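Local coordinates for protein thermospermine synthase (Medicago truncatula, PDB 6BQ6) that binds thermospermine and probably makes it by transferring an aminopropyl group from decarboxylated S-adenosylmethionine to spermidine, at residues A95-H99 and P267-S271; Y195-Y200 and F214-A218; S231-T236 and E312-Y316. One frame throughout, in Å; residues are numbered along the deposited sequence.

Interaction 1 of 3, residues A95-H99 and P267-S271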
ATOM      1  N   ALA B  95      -8.551 -37.936   4.045  1.00 19.95           N
ATOM      2  CA  ALA B  95      -8.235 -38.812   5.176  1.00 20.95           C
ATOM      3  C   ALA B  95      -9.367 -39.725   5.541  1.00 20.54           C
ATOM      4  O   ALA B  95      -9.210 -40.952   5.613  1.00 21.47           O
ATOM      5  CB  ALA B  95      -7.794 -38.006   6.378  1.00 20.31           C
ATOM      6  N   LEU B  96     -10.552 -39.170   5.739  1.00 20.77           N
ATOM      7  CA  LEU B  96     -11.664 -40.018   6.231  1.00 21.06           C
ATOM      8  C   LEU B  96     -12.104 -41.019   5.160  1.00 21.15           C
ATOM      9  O   LEU B  96     -12.449 -42.171   5.451  1.00 21.05           O
ATOM     10  CB  LEU B  96     -12.835 -39.218   6.708  1.00 21.35           C
ATOM     11  CG  LEU B  96     -12.757 -38.798   8.189  1.00 21.57           C
ATOM     12  CD1 LEU B  96     -11.628 -37.820   8.476  1.00 20.92           C
ATOM     13  CD2 LEU B  96     -14.094 -38.259   8.637  1.00 21.84           C
ATOM     14  N   LEU B  97     -12.057 -40.601   3.896  1.00 20.40           N
ATOM     15  CA  LEU B  97     -12.449 -41.492   2.838  1.00 21.31           C
ATOM     16  C   LEU B  97     -11.498 -42.669   2.620  1.00 21.84           C
ATOM     17  O   LEU B  97     -11.922 -43.704   2.154  1.00 24.33           O
ATOM     18  CB  LEU B  97     -12.642 -40.713   1.514  1.00 20.97           C
ATOM     19  CG  LEU B  97     -13.788 -39.716   1.519  1.00 21.12           C
ATOM     20  CD1 LEU B  97     -13.687 -38.756   0.352  1.00 20.70           C
ATOM     21  CD2 LEU B  97     -15.146 -40.444   1.496  1.00 22.23           C
ATOM     22  N   HIS B  98     -10.222 -42.511   2.915  1.00 21.76           N
ATOM     23  CA  HIS B  98      -9.280 -43.566   2.782  1.00 22.51           C
ATOM     24  C   HIS B  98      -9.385 -44.533   3.941  1.00 23.55           C
ATOM     25  O   HIS B  98      -8.872 -45.656   3.818  1.00 25.91           O
ATOM     26  CB  HIS B  98      -7.867 -43.040   2.669  1.00 22.62           C
ATOM     27  CG  HIS B  98      -7.501 -42.541   1.286  1.00 22.17           C
ATOM     28  ND1 HIS B  98      -7.859 -41.308   0.821  1.00 22.25           N
ATOM     29  CD2 HIS B  98      -6.834 -43.143   0.270  1.00 23.29           C
ATOM     30  CE1 HIS B  98      -7.430 -41.155  -0.421  1.00 23.46           C
ATOM     31  NE2 HIS B  98      -6.778 -42.246  -0.774  1.00 23.32           N
ATOM     32  N   HIS B  99     -10.043 -44.108   5.015  1.00 21.86           N
ATOM     33  CA  HIS B  99     -10.254 -44.960   6.173  1.00 24.21           C
ATOM     34  C   HIS B  99     -11.442 -45.896   5.942  1.00 25.50           C
ATOM     35  O   HIS B  99     -12.443 -45.508   5.317  1.00 25.98           O
ATOM     36  CB  HIS B  99     -10.530 -44.088   7.383  1.00 23.68           C
ATOM     37  CG  HIS B  99     -10.300 -44.816   8.657  1.00 23.76           C
ATOM     38  ND1 HIS B  99     -11.241 -45.666   9.182  1.00 24.09           N
ATOM     39  CD2 HIS B  99      -9.220 -44.888   9.467  1.00 23.86           C
ATOM     40  CE1 HIS B  99     -10.764 -46.224  10.279  1.00 23.89           C
ATOM     41  NE2 HIS B  99      -9.529 -45.784  10.472  1.00 24.39           N
ATOM     42  N   PRO B 267      -2.098 -48.768   3.753  1.00 28.15           N
ATOM     43  CA  PRO B 267      -2.009 -48.111   2.431  1.00 28.01           C
ATOM     44  C   PRO B 267      -3.012 -46.988   2.184  1.00 27.50           C
ATOM     45  O   PRO B 267      -4.098 -46.970   2.764  1.00 27.43           O
ATOM     46  CB  PRO B 267      -2.254 -49.268   1.456  1.00 28.72           C
ATOM     47  CG  PRO B 267      -1.755 -50.454   2.194  1.00 29.84           C
ATOM     48  CD  PRO B 267      -2.228 -50.223   3.610  1.00 29.66           C
ATOM     49  N   LEU B 268      -2.602 -46.051   1.327  1.00 26.62           N
ATOM     50  CA  LEU B 268      -3.439 -44.890   0.957  1.00 27.14           C
ATOM     51  C   LEU B 268      -3.492 -44.828  -0.574  1.00 30.25           C
ATOM     52  O   LEU B 268      -2.811 -44.025  -1.195  1.00 33.66           O
ATOM     53  CB  LEU B 268      -2.839 -43.627   1.517  1.00 25.94           C
ATOM     54  CG  LEU B 268      -2.726 -43.490   3.038  1.00 24.80           C
ATOM     55  CD1 LEU B 268      -1.700 -42.421   3.382  1.00 24.57           C
ATOM     56  CD2 LEU B 268      -4.088 -43.147   3.605  1.00 24.24           C
ATOM     57  N   ASP B 269      -4.317 -45.667  -1.160  1.00 31.97           N
ATOM     58  CA  ASP B 269      -4.267 -45.898  -2.599  1.00 34.18           C
ATOM     59  C   ASP B 269      -5.661 -46.285  -3.010  1.00 34.21           C
ATOM     60  O   ASP B 269      -6.041 -47.447  -2.963  1.00 38.89           O
ATOM     61  CB  ASP B 269      -3.268 -47.013  -2.957  1.00 37.44           C
ATOM     62  CG  ASP B 269      -3.694 -48.404  -2.427  1.00 43.62           C
ATOM     63  OD1 ASP B 269      -4.386 -48.479  -1.371  1.00 49.00           O
ATOM     64  OD2 ASP B 269      -3.356 -49.436  -3.071  1.00 48.70           O
ATOM     65  N   LEU B 270      -6.458 -45.295  -3.304  1.00 32.46           N
ATOM     66  CA  LEU B 270      -7.785 -45.494  -3.802  1.00 31.67           C
ATOM     67  C   LEU B 270      -7.914 -44.772  -5.103  1.00 31.90           C
ATOM     68  O   LEU B 270      -7.317 -43.707  -5.326  1.00 31.13           O
ATOM     69  CB  LEU B 270      -8.806 -44.989  -2.812  1.00 32.53           C
ATOM     70  CG  LEU B 270      -8.944 -45.834  -1.554  1.00 32.68           C
ATOM     71  CD1 LEU B 270      -9.987 -45.176  -0.689  1.00 33.79           C
ATOM     72  CD2 LEU B 270      -9.341 -47.272  -1.871  1.00 35.19           C
ATOM     73  N   SER B 271      -8.724 -45.344  -5.977  1.00 31.55           N
ATOM     74  CA  SER B 271      -8.969 -44.724  -7.252  1.00 30.93           C
ATOM     75  C   SER B 271      -9.984 -43.591  -7.067  1.00 28.68           C
ATOM     76  O   SER B 271     -10.743 -43.560  -6.102  1.00 28.47           O
ATOM     77  CB  SER B 271      -9.537 -45.778  -8.245  1.00 30.67           C
ATOM     78  OG  SER B 271     -10.832 -46.190  -7.852  1.00 32.15           O
TER
HETATM   79  O   HOH W   1      -5.790 -42.358  -3.313  1.00 36.41           O
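H98 and L270 both carry CG anti to the carbonyl carbon (chi1 -80° and -71°), and their side chains run antiparallel alongside each other. This lays L270 CD1 over one face of the imidazole, shifted toward the rim. The CH-pi contact measures 4.2 Å from CD1 to the centroid of the H98 ring, 25° off the ring normal. L268 lies across H98, with its CD2 3.9 Å from H98 CB. The contact joins the C-terminal end of helix 84-98 to the loop between strand 256-264 and helix 272-282, within the Rossmann-like domain of the spermidine/spermine synthase family. At the ring edge, D269 N lies near the plane, 3.8 Å from H98 CD2. Water 1 sits in the ring plane as well. It is hydrogen-bonded to H98 NE2 at 2.7 Å and accepts from L270 N at 3.0 Å, so it bridges the two segments. The other ring nitrogen, ND1, bonds to P94 O, and these two anchors should restrict rotation of the ring. L270 CD1 also touches the helix backbone, 3.7 Å from L97 O, a carbonyl that is hydrogen-bonded to R278.

Interaction 2 of 3, residues Y195-Y200 and F214-A218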
ATOM      1  N   TYR B 195       4.914 -30.741  14.958  1.00 23.73           N
ATOM      2  CA  TYR B 195       5.367 -31.122  13.627  1.00 22.56           C
ATOM      3  C   TYR B 195       6.698 -31.891  13.698  1.00 23.15           C
ATOM      4  O   TYR B 195       7.286 -32.193  12.678  1.00 22.37           O
ATOM      5  CB  TYR B 195       5.552 -29.869  12.760  1.00 22.85           C
ATOM      6  CG  TYR B 195       4.313 -29.115  12.427  1.00 22.28           C
ATOM      7  CD1 TYR B 195       3.842 -28.099  13.232  1.00 20.91           C
ATOM      8  CD2 TYR B 195       3.645 -29.373  11.245  1.00 20.76           C
ATOM      9  CE1 TYR B 195       2.698 -27.368  12.890  1.00 21.61           C
ATOM     10  CE2 TYR B 195       2.496 -28.673  10.918  1.00 20.68           C
ATOM     11  CZ  TYR B 195       2.053 -27.659  11.706  1.00 20.34           C
ATOM     12  OH  TYR B 195       0.951 -26.987  11.314  1.00 21.94           O
ATOM     13  N   THR B 196       7.166 -32.232  14.899  1.00 23.09           N
ATOM     14  CA  THR B 196       8.454 -32.899  14.967  1.00 24.86           C
ATOM     15  C   THR B 196       8.333 -34.422  14.806  1.00 25.55           C
ATOM     16  O   THR B 196       7.295 -35.034  15.154  1.00 24.88           O
ATOM     17  CB  THR B 196       9.188 -32.582  16.283  1.00 25.47           C
ATOM     18  OG1 THR B 196       8.393 -33.017  17.382  1.00 25.04           O
ATOM     19  CG2 THR B 196       9.424 -31.116  16.425  1.00 25.79           C
ATOM     20  N   LYS B 197       9.450 -35.019  14.392  1.00 26.36           N
ATOM     21  CA  LYS B 197       9.579 -36.456  14.251  1.00 26.33           C
ATOM     22  C   LYS B 197       9.223 -37.144  15.554  1.00 26.19           C
ATOM     23  O   LYS B 197       8.415 -38.077  15.579  1.00 25.43           O
ATOM     24  CB  LYS B 197      10.981 -36.860  13.821  1.00 28.90           C
ATOM     25  CG  LYS B 197      11.164 -38.355  13.659  1.00 32.21           C
ATOM     26  CD  LYS B 197      12.612 -38.714  13.304  1.00 37.14           C
ATOM     27  CE  LYS B 197      12.733 -40.198  12.953  1.00 39.83           C
ATOM     28  NZ  LYS B 197      12.716 -41.068  14.156  1.00 42.94           N
ATOM     29  N   ASP B 198       9.810 -36.668  16.641  1.00 26.78           N
ATOM     30  CA  ASP B 198       9.552 -37.294  17.943  1.00 27.81           C
ATOM     31  C   ASP B 198       8.099 -37.156  18.392  1.00 25.68           C
ATOM     32  O   ASP B 198       7.547 -38.103  18.972  1.00 26.03           O
ATOM     33  CB  ASP B 198      10.467 -36.730  19.004  1.00 31.97           C
ATOM     34  CG  ASP B 198      11.860 -37.374  18.993  1.00 37.39           C
ATOM     35  OD1 ASP B 198      12.148 -38.277  18.173  1.00 39.54           O
ATOM     36  OD2 ASP B 198      12.688 -36.955  19.839  1.00 41.83           O
ATOM     37  N   PHE B 199       7.480 -35.997  18.143  1.00 24.15           N
ATOM     38  CA  PHE B 199       6.039 -35.855  18.397  1.00 23.41           C
ATOM     39  C   PHE B 199       5.229 -36.925  17.654  1.00 22.66           C
ATOM     40  O   PHE B 199       4.403 -37.645  18.239  1.00 23.39           O
ATOM     41  CB  PHE B 199       5.544 -34.438  18.064  1.00 23.40           C
ATOM     42  CG  PHE B 199       4.044 -34.309  18.116  1.00 23.57           C
ATOM     43  CD1 PHE B 199       3.384 -34.348  19.339  1.00 23.89           C
ATOM     44  CD2 PHE B 199       3.321 -34.333  16.969  1.00 23.79           C
ATOM     45  CE1 PHE B 199       2.011 -34.297  19.405  1.00 23.40           C
ATOM     46  CE2 PHE B 199       1.952 -34.260  17.014  1.00 23.01           C
ATOM     47  CZ  PHE B 199       1.296 -34.260  18.233  1.00 23.29           C
ATOM     48  N   TYR B 200       5.476 -37.039  16.367  1.00 23.44           N
ATOM     49  CA  TYR B 200       4.713 -37.967  15.548  1.00 23.08           C
ATOM     50  C   TYR B 200       4.934 -39.388  15.985  1.00 25.00           C
ATOM     51  O   TYR B 200       3.972 -40.124  16.112  1.00 24.51           O
ATOM     52  CB  TYR B 200       5.102 -37.837  14.098  1.00 22.82           C
ATOM     53  CG  TYR B 200       4.726 -36.559  13.407  1.00 22.04           C
ATOM     54  CD1 TYR B 200       3.482 -35.931  13.624  1.00 21.64           C
ATOM     55  CD2 TYR B 200       5.573 -36.016  12.449  1.00 22.65           C
ATOM     56  CE1 TYR B 200       3.135 -34.762  12.939  1.00 21.41           C
ATOM     57  CE2 TYR B 200       5.218 -34.881  11.750  1.00 22.52           C
ATOM     58  CZ  TYR B 200       3.990 -34.251  11.997  1.00 22.16           C
ATOM     59  OH  TYR B 200       3.650 -33.110  11.286  1.00 22.65           O
ATOM     60  N   PHE B 214      -3.282 -40.032   9.785  1.00 18.61           N
ATOM     61  CA  PHE B 214      -2.975 -38.676  10.198  1.00 18.12           C
ATOM     62  C   PHE B 214      -3.082 -37.803   8.913  1.00 17.61           C
ATOM     63  O   PHE B 214      -2.600 -38.208   7.835  1.00 18.97           O
ATOM     64  CB  PHE B 214      -1.576 -38.598  10.790  1.00 18.88           C
ATOM     65  CG  PHE B 214      -1.151 -37.202  11.177  1.00 18.90           C
ATOM     66  CD1 PHE B 214      -1.870 -36.453  12.129  1.00 19.13           C
ATOM     67  CD2 PHE B 214      -0.018 -36.589  10.550  1.00 19.96           C
ATOM     68  CE1 PHE B 214      -1.485 -35.163  12.483  1.00 19.09           C
ATOM     69  CE2 PHE B 214       0.334 -35.292  10.902  1.00 19.70           C
ATOM     70  CZ  PHE B 214      -0.369 -34.576  11.874  1.00 19.35           C
ATOM     71  N   VAL B 215      -3.615 -36.606   9.075  1.00 17.07           N
ATOM     72  CA  VAL B 215      -3.510 -35.585   8.015  1.00 17.03           C
ATOM     73  C   VAL B 215      -3.151 -34.262   8.694  1.00 17.35           C
ATOM     74  O   VAL B 215      -3.681 -33.928   9.766  1.00 16.85           O
ATOM     75  CB  VAL B 215      -4.786 -35.454   7.153  1.00 16.66           C
ATOM     76  CG1 VAL B 215      -6.012 -35.151   7.998  1.00 17.23           C
ATOM     77  CG2 VAL B 215      -4.613 -34.414   6.043  1.00 17.61           C
ATOM     78  N   THR B 216      -2.262 -33.505   8.066  1.00 17.54           N
ATOM     79  CA  THR B 216      -1.978 -32.166   8.516  1.00 17.28           C
ATOM     80  C   THR B 216      -2.058 -31.212   7.332  1.00 17.80           C
ATOM     81  O   THR B 216      -1.564 -31.526   6.241  1.00 18.20           O
ATOM     82  CB  THR B 216      -0.607 -32.049   9.260  1.00 18.31           C
ATOM     83  OG1 THR B 216      -0.448 -30.705   9.728  1.00 17.79           O
ATOM     84  CG2 THR B 216       0.556 -32.437   8.374  1.00 19.53           C
ATOM     85  N   GLN B 217      -2.499 -29.987   7.598  1.00 17.45           N
ATOM     86  CA  GLN B 217      -2.189 -28.894   6.719  1.00 17.92           C
ATOM     87  C   GLN B 217      -0.656 -28.730   6.684  1.00 18.75           C
ATOM     88  O   GLN B 217       0.049 -28.988   7.660  1.00 17.80           O
ATOM     89  CB  GLN B 217      -2.920 -27.643   7.107  1.00 18.72           C
ATOM     90  CG  GLN B 217      -2.304 -26.811   8.234  1.00 19.30           C
ATOM     91  CD  GLN B 217      -1.244 -25.858   7.721  1.00 22.22           C
ATOM     92  OE1 GLN B 217      -1.230 -25.497   6.551  1.00 20.25           O
ATOM     93  NE2 GLN B 217      -0.288 -25.537   8.562  1.00 24.37           N
ATOM     94  N   ALA B 218      -0.142 -28.336   5.531  1.00 18.51           N
ATOM     95  CA  ALA B 218       1.315 -28.354   5.329  1.00 19.31           C
ATOM     96  C   ALA B 218       1.852 -27.120   4.595  1.00 20.20           C
ATOM     97  O   ALA B 218       2.905 -27.186   3.969  1.00 21.10           O
ATOM     98  CB  ALA B 218       1.692 -29.641   4.668  1.00 19.96           C
TER
HETATM   99  O   HOH W   2      -1.336 -28.469  11.313  1.00 22.32           O
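Y200 sets its ring against that of F214, with the two centroids 5.3 Å apart and the planes at 56°. The side chains meet roughly crosswise, and the closest atoms are Y200 CE1 and F214 CE2 at 3.5 Å. F214 leaves the strand on the side of helix 197-204, and with CG anti to the backbone N (chi1 177°) its CE2 comes against Y200 CE1. L237 of helix 230-238 touches both side chains. Replacing Y200 by an alanine is likely to open a gap beside F214 and leave its ring freer to turn. Further along, the phenol of Y195 comes up beside T216 and Q217. The amide of Q217 stands nearly perpendicular to the Y195 ring, and Q217 NE2 gives a weak hydrogen bond to Y195 OH (3.3 Å, 144°). Water 2 donates to Y195 OH at 2.7 Å and to T216 OG1 at 2.9 Å, linking loop and strand. T216 OG1 in turn donates to Q217 O at 2.7 Å. Y195 OH is also bonded to A183 O, so several partners grip it. Q217 has firmer partners of its own: NE2 bonds to D184, and OE1 to W258 and G219. Its amide is therefore held at both ends. T196 caps helix 197-204 by accepting from F199 N. Q217 touches the bound thermospermine and lies about 5 Å, side chain to side chain, from D181, the predicted proton acceptor. Through Q217 this contact of a helix and its leading loop on a strand borders the polyamine pocket of an aminopropyltransferase.

Interaction 3 of 3, residues S231-T236 and E312-Y316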
ATOM      1  N   SER B 231       7.638 -29.247   1.931  1.00 23.11           N
ATOM      2  CA  SER B 231       8.576 -30.343   1.753  1.00 23.81           C
ATOM      3  C   SER B 231       9.149 -30.895   3.055  1.00 23.85           C
ATOM      4  O   SER B 231       9.352 -32.098   3.161  1.00 23.56           O
ATOM      5  CB  SER B 231       9.750 -29.954   0.873  1.00 25.77           C
ATOM      6  OG  SER B 231      10.357 -28.782   1.348  1.00 28.32           O
ATOM      7  N   CYS B 232       9.409 -30.010   4.015  1.00 23.94           N
ATOM      8  CA  CYS B 232       9.868 -30.415   5.344  1.00 24.25           C
ATOM      9  C   CYS B 232       8.882 -31.280   6.122  1.00 22.84           C
ATOM     10  O   CYS B 232       9.247 -32.250   6.754  1.00 23.79           O
ATOM     11  CB  CYS B 232      10.162 -29.176   6.156  1.00 25.85           C
ATOM     12  SG  CYS B 232      11.359 -28.062   5.386  1.00 34.20           S
ATOM     13  N   ILE B 233       7.625 -30.875   6.072  1.00 20.90           N
ATOM     14  CA  ILE B 233       6.555 -31.649   6.695  1.00 21.11           C
ATOM     15  C   ILE B 233       6.436 -33.030   6.035  1.00 20.81           C
ATOM     16  O   ILE B 233       6.377 -34.051   6.689  1.00 20.84           O
ATOM     17  CB  ILE B 233       5.226 -30.890   6.622  1.00 21.01           C
ATOM     18  CG1 ILE B 233       5.257 -29.662   7.562  1.00 22.13           C
ATOM     19  CG2 ILE B 233       4.083 -31.816   7.037  1.00 20.79           C
ATOM     20  CD1 ILE B 233       4.068 -28.763   7.478  1.00 22.32           C
ATOM     21  N   TYR B 234       6.424 -33.065   4.705  1.00 20.30           N
ATOM     22  CA  TYR B 234       6.443 -34.311   4.007  1.00 20.93           C
ATOM     23  C   TYR B 234       7.611 -35.207   4.459  1.00 22.03           C
ATOM     24  O   TYR B 234       7.439 -36.347   4.790  1.00 22.05           O
ATOM     25  CB  TYR B 234       6.487 -34.079   2.481  1.00 20.68           C
ATOM     26  CG  TYR B 234       6.736 -35.329   1.714  1.00 21.20           C
ATOM     27  CD1 TYR B 234       5.754 -36.273   1.537  1.00 21.44           C
ATOM     28  CD2 TYR B 234       8.014 -35.605   1.183  1.00 21.97           C
ATOM     29  CE1 TYR B 234       6.012 -37.466   0.857  1.00 23.13           C
ATOM     30  CE2 TYR B 234       8.272 -36.765   0.506  1.00 23.13           C
ATOM     31  CZ  TYR B 234       7.283 -37.699   0.316  1.00 23.96           C
ATOM     32  OH  TYR B 234       7.545 -38.883  -0.348  1.00 25.62           O
ATOM     33  N   ASN B 235       8.807 -34.664   4.443  1.00 23.71           N
ATOM     34  CA  ASN B 235       9.963 -35.474   4.805  1.00 24.67           C
ATOM     35  C   ASN B 235       9.954 -35.939   6.249  1.00 24.41           C
ATOM     36  O   ASN B 235      10.382 -37.062   6.539  1.00 24.64           O
ATOM     37  CB  ASN B 235      11.274 -34.755   4.490  1.00 26.38           C
ATOM     38  CG  ASN B 235      12.476 -35.707   4.553  1.00 28.83           C
ATOM     39  OD1 ASN B 235      12.449 -36.778   3.934  1.00 29.69           O
ATOM     40  ND2 ASN B 235      13.511 -35.347   5.344  1.00 30.87           N
ATOM     41  N   THR B 236       9.493 -35.081   7.148  1.00 23.77           N
ATOM     42  CA  THR B 236       9.406 -35.449   8.557  1.00 23.19           C
ATOM     43  C   THR B 236       8.453 -36.622   8.695  1.00 23.90           C
ATOM     44  O   THR B 236       8.773 -37.649   9.324  1.00 24.57           O
ATOM     45  CB  THR B 236       9.027 -34.251   9.428  1.00 22.84           C
ATOM     46  OG1 THR B 236       9.983 -33.189   9.231  1.00 24.35           O
ATOM     47  CG2 THR B 236       8.998 -34.630  10.890  1.00 23.71           C
ATOM     48  N   GLU B 312      14.269 -33.833  -0.308  1.00 33.12           N
ATOM     49  CA  GLU B 312      14.278 -33.061   0.908  1.00 33.70           C
ATOM     50  C   GLU B 312      14.933 -33.863   2.010  1.00 33.50           C
ATOM     51  O   GLU B 312      14.574 -35.009   2.210  1.00 34.35           O
ATOM     52  CB  GLU B 312      12.845 -32.737   1.314  1.00 32.15           C
ATOM     53  CG  GLU B 312      12.700 -31.919   2.570  1.00 32.80           C
ATOM     54  CD  GLU B 312      13.407 -30.605   2.472  1.00 33.47           C
ATOM     55  OE1 GLU B 312      12.939 -29.747   1.715  1.00 34.12           O
ATOM     56  OE2 GLU B 312      14.467 -30.442   3.125  1.00 34.38           O
ATOM     57  N   THR B 313      15.892 -33.250   2.702  1.00 35.20           N
ATOM     58  CA  THR B 313      16.520 -33.869   3.885  1.00 35.33           C
ATOM     59  C   THR B 313      16.165 -33.226   5.219  1.00 34.18           C
ATOM     60  O   THR B 313      16.524 -33.785   6.260  1.00 34.57           O
ATOM     61  CB  THR B 313      18.054 -33.908   3.723  1.00 37.09           C
ATOM     62  OG1 THR B 313      18.540 -32.591   3.443  1.00 37.64           O
ATOM     63  CG2 THR B 313      18.400 -34.814   2.547  1.00 37.98           C
ATOM     64  N   HIS B 314      15.493 -32.075   5.243  1.00 34.40           N
ATOM     65  CA  HIS B 314      15.171 -31.415   6.518  1.00 36.59           C
ATOM     66  C   HIS B 314      14.166 -32.259   7.302  1.00 34.67           C
ATOM     67  O   HIS B 314      13.188 -32.788   6.718  1.00 32.60           O
ATOM     68  CB  HIS B 314      14.618 -29.982   6.340  1.00 40.27           C
ATOM     69  CG  HIS B 314      14.586 -29.207   7.626  1.00 46.00           C
ATOM     70  ND1 HIS B 314      15.735 -28.878   8.320  1.00 51.67           N
ATOM     71  CD2 HIS B 314      13.552 -28.770   8.383  1.00 47.87           C
ATOM     72  CE1 HIS B 314      15.407 -28.250   9.437  1.00 52.74           C
ATOM     73  NE2 HIS B 314      14.088 -28.161   9.491  1.00 50.24           N
ATOM     74  N   VAL B 315      14.436 -32.446   8.606  1.00 32.85           N
ATOM     75  CA  VAL B 315      13.503 -33.099   9.501  1.00 32.62           C
ATOM     76  C   VAL B 315      13.267 -32.196  10.708  1.00 33.01           C
ATOM     77  O   VAL B 315      14.220 -31.739  11.353  1.00 32.13           O
ATOM     78  CB  VAL B 315      14.005 -34.475   9.955  1.00 32.76           C
ATOM     79  CG1 VAL B 315      13.051 -35.118  10.951  1.00 33.23           C
ATOM     80  CG2 VAL B 315      14.163 -35.380   8.746  1.00 34.64           C
ATOM     81  N   TYR B 316      12.007 -31.956  11.046  1.00 30.36           N
ATOM     82  CA  TYR B 316      11.692 -31.193  12.240  1.00 30.62           C
ATOM     83  C   TYR B 316      11.972 -32.043  13.474  1.00 33.08           C
ATOM     84  O   TYR B 316      11.483 -33.178  13.585  1.00 32.54           O
ATOM     85  CB  TYR B 316      10.236 -30.704  12.232  1.00 29.47           C
ATOM     86  CG  TYR B 316       9.907 -29.702  11.134  1.00 29.58           C
ATOM     87  CD1 TYR B 316      10.616 -28.528  11.001  1.00 30.33           C
ATOM     88  CD2 TYR B 316       8.824 -29.906  10.294  1.00 28.53           C
ATOM     89  CE1 TYR B 316      10.330 -27.593  10.019  1.00 31.62           C
ATOM     90  CE2 TYR B 316       8.511 -28.977   9.311  1.00 28.46           C
ATOM     91  CZ  TYR B 316       9.242 -27.818   9.185  1.00 30.70           C
ATOM     92  OH  TYR B 316       8.914 -26.922   8.200  1.00 29.47           O
TER
HETATM   93  O   HOH W   3      15.881 -36.952   5.682  1.00 41.33           O
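The loop near the C-terminus, 312-316, lies along helix 230-238 of the Rossmann-like domain, and S231, C232, I233, N235 and T236 meet it. S231 OG donates to E312 OE1 at 2.8 Å, on the anti side but 31° out of the carboxylate plane. The bend of E312 at chi2 (59°) folds the carboxylate back, and its OE2 accepts from H314 N through the anti lone pair. N235 ND2 gives H314 O a nearly straight bond, 2.9 Å and 172°, from above the carbonyl plane. N235 OD1 is bonded to R238, which should help fix the amide flip. T236 OG1 works both ways. It accepts from Y316 N at 3.0 Å and donates to C232 O at 2.7 Å. T236 N reaches that same carbonyl from the opposite face of its plane. C232 packs on Y316, with CB 3.4 Å from Y316 CZ. The SG of C232 makes an oblique sulfur-aromatic contact, 5.1 Å from the centroid of the Y316 ring. I233 CG1 meets the edge of that ring, 3.8 Å from Y316 CE2. On the inner side of the helix I233 packs on T216 and A218 of strand 212-220, while S231 touches L309 of helix 303-311.

How the interactions relate
Strand 212-220 of the central mixed sheet ties the three interactions together. It supplies 214-218 to interaction 2, and V215 CG1 packs on A95 CB of interaction 1 at 3.7 Å. From interaction 3, I233 CD1 comes within 3.5 Å of A218 CA. Interactions 2 and 3 are near neighbours, with centres 10 Å apart, and K197 N probably bonds to Y316 O at 2.9 Å. Interaction 1 is more remote, its centre about 18 Å from that of interaction 2 and 22 Å from that of interaction 3. Along the chain, 95-99 precedes and 267-271 follows interaction 2. The segments of interactions 1 and 3 alternate, and interaction 2 closes before interaction 3 opens. Helices 84-98 and 230-238 thus both rest on the strand that carries Q217 to the thermospermine pocket.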